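Local structure of alanine racemase (Corynebacterium glutamicum, 2DY3) at residues Gly139-Leu144 with Leu181-Lys186. The protein belongs to the alanine racemase family, whose members pair an N-terminal TIM-barrel domain with a C-terminal beta domain, and binds pyridoxal-5'-phosphate. Sequence-based numbering, arbitrary orientation.
Sequences GVFSAL and LALARK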
loop_
_atom_site.group_PDB
_atom_site.type_symbol
_atom_site.label_atom_id
_atom_site.label_comp_id
_atom_site.label_asym_id
_atom_site.label_seq_id
_atom_site.Cartn_x
_atom_site.Cartn_y
_atom_site.Cartn_z
ATOM N N GLY B 139 -36.482 1.470 -17.833
ATOM C CA GLY B 139 -35.792 1.078 -19.047
ATOM C C GLY B 139 -34.907 -0.143 -18.896
ATOM O O GLY B 139 -34.968 -1.061 -19.716
ATOM N N VAL B 140 -34.087 -0.153 -17.848
ATOM C CA VAL B 140 -33.178 -1.260 -17.589
ATOM C C VAL B 140 -33.881 -2.596 -17.340
ATOM O O VAL B 140 -33.476 -3.622 -17.891
ATOM C CB VAL B 140 -32.254 -0.954 -16.383
ATOM C CG1 VAL B 140 -31.491 -2.212 -15.984
ATOM C CG2 VAL B 140 -31.276 0.168 -16.742
ATOM N N PHE B 141 -34.921 -2.603 -16.510
ATOM C CA PHE B 141 -35.620 -3.858 -16.245
ATOM C C PHE B 141 -36.269 -4.349 -17.537
ATOM O O PHE B 141 -36.239 -5.538 -17.849
ATOM C CB PHE B 141 -36.701 -3.686 -15.160
ATOM C CG PHE B 141 -36.170 -3.207 -13.827
ATOM C CD1 PHE B 141 -34.827 -3.334 -13.502
ATOM C CD2 PHE B 141 -37.029 -2.649 -12.889
ATOM C CE1 PHE B 141 -34.355 -2.915 -12.264
ATOM C CE2 PHE B 141 -36.565 -2.229 -11.648
ATOM C CZ PHE B 141 -35.225 -2.362 -11.337
ATOM N N SER B 142 -36.847 -3.426 -18.295
ATOM C CA SER B 142 -37.498 -3.784 -19.548
ATOM C C SER B 142 -36.503 -4.384 -20.532
ATOM O O SER B 142 -36.785 -5.389 -21.183
ATOM C CB SER B 142 -38.154 -2.553 -20.171
ATOM O OG SER B 142 -38.744 -2.879 -21.414
ATOM N N ALA B 143 -35.334 -3.764 -20.632
ATOM C CA ALA B 143 -34.298 -4.231 -21.538
ATOM C C ALA B 143 -33.773 -5.613 -21.160
ATOM O O ALA B 143 -33.664 -6.494 -22.013
ATOM C CB ALA B 143 -33.149 -3.226 -21.576
ATOM N N LEU B 144 -33.441 -5.802 -19.887
ATOM C CA LEU B 144 -32.922 -7.087 -19.432
ATOM C C LEU B 144 -33.959 -8.217 -19.538
ATOM O O LEU B 144 -33.612 -9.362 -19.822
ATOM C CB LEU B 144 -32.395 -6.960 -18.000
ATOM C CG LEU B 144 -31.221 -5.977 -17.844
ATOM C CD1 LEU B 144 -30.916 -5.749 -16.366
ATOM C CD2 LEU B 144 -29.990 -6.519 -18.577
ATOM N N LEU B 181 -37.400 -3.482 -6.621
ATOM C CA LEU B 181 -37.636 -4.919 -6.728
ATOM C C LEU B 181 -39.050 -5.233 -7.218
ATOM O O LEU B 181 -39.251 -6.142 -8.030
ATOM C CB LEU B 181 -37.381 -5.589 -5.373
ATOM C CG LEU B 181 -37.476 -7.119 -5.311
ATOM C CD1 LEU B 181 -36.551 -7.749 -6.335
ATOM C CD2 LEU B 181 -37.114 -7.591 -3.912
ATOM N N ALA B 182 -40.030 -4.475 -6.734
ATOM C CA ALA B 182 -41.410 -4.688 -7.144
ATOM C C ALA B 182 -41.577 -4.329 -8.619
ATOM O O ALA B 182 -42.279 -5.021 -9.364
ATOM C CB ALA B 182 -42.355 -3.845 -6.287
ATOM N N LEU B 183 -40.920 -3.251 -9.037
ATOM C CA LEU B 183 -40.986 -2.791 -10.420
ATOM C C LEU B 183 -40.321 -3.824 -11.333
ATOM O O LEU B 183 -40.784 -4.078 -12.446
ATOM C CB LEU B 183 -40.265 -1.451 -10.550
ATOM C CG LEU B 183 -40.727 -0.435 -11.598
ATOM C CD1 LEU B 183 -39.593 0.551 -11.853
ATOM C CD2 LEU B 183 -41.116 -1.122 -12.886
ATOM N N ALA B 184 -39.232 -4.416 -10.854
ATOM C CA ALA B 184 -38.497 -5.416 -11.625
ATOM C C ALA B 184 -39.331 -6.673 -11.852
ATOM O O ALA B 184 -39.383 -7.199 -12.967
ATOM C CB ALA B 184 -37.194 -5.774 -10.912
ATOM N N ARG B 185 -39.976 -7.157 -10.793
ATOM C CA ARG B 185 -40.808 -8.350 -10.897
ATOM C C ARG B 185 -42.053 -8.059 -11.726
ATOM O O ARG B 185 -42.573 -8.933 -12.417
ATOM C CB ARG B 185 -41.181 -8.857 -9.497
ATOM C CG ARG B 185 -40.009 -9.541 -8.813
ATOM C CD ARG B 185 -40.171 -9.709 -7.310
ATOM N NE ARG B 185 -39.076 -10.518 -6.784
ATOM C CZ ARG B 185 -38.814 -10.697 -5.495
ATOM N NH1 ARG B 185 -39.571 -10.113 -4.568
ATOM N NH2 ARG B 185 -37.802 -11.471 -5.132
ATOM N N LYS B 186 -42.520 -6.821 -11.667
ATOM C CA LYS B 186 -43.684 -6.430 -12.443
ATOM C C LYS B 186 -43.299 -6.530 -13.917
ATOM O O LYS B 186 -44.154 -6.714 -14.781
ATOM C CB LYS B 186 -44.084 -4.996 -12.095
ATOM C CG LYS B 186 -45.538 -4.670 -12.349
ATOM C CD LYS B 186 -45.910 -3.343 -11.698
ATOM C CE LYS B 186 -47.418 -3.125 -11.696
ATOM N NZ LYS B 186 -48.143 -4.209 -10.960
#
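Two outer helices of the TIM-barrel domain meet where Phe141, on helix 134-146, lies against Ala184 and Leu183 on helix 169-186. Between these helices the chain runs through strand 150-156 of the parallel sheet, so the contact joins neighbours in the helical layer outside the barrel. The backbones come close at this point, with the CA atoms of Phe141 and Ala184 5.7 Å apart, and from residues 139-144 the Phe141 side chain alone makes the contact. Its first torsion sets CG anti to its own carbonyl carbon (chi1 -59°), which carries the ring across to the second helix.

The geometry fits a CH-pi contact: the Ala184 methyl, CB, sits over one face of the Phe141 ring, 3.7 Å from the centroid and 15° off the ring normal, displaced somewhat toward the rim. One margin of the ring presses on main chain as well, since Phe141 CD2 is 3.4 Å from Ala184 CA and Phe141 CE2 is 3.5 Å from Ala184 N. Leu183 approaches differently. Its CB lies at the ring edge, in the ring plane, 3.9 Å from Phe141 CE2, while Leu183 CD1 just reaches the same ring carbon at 4.1 Å.

Met155 of strand 150-156 touches both Phe141 and Ala184, tying the helix pair to the barrel wall. Leu183 also reaches Trp137 and Glu138, about one turn earlier than Phe141 on helix 134-146.

No hydrogen bond or salt bridge crosses between the segments, and they bury 156 Å² in all. Cohesion here therefore rests on dispersion and CH-pi attraction, and the small Ala184 side chain probably lets the ring lie close to the backbone of helix 169-186.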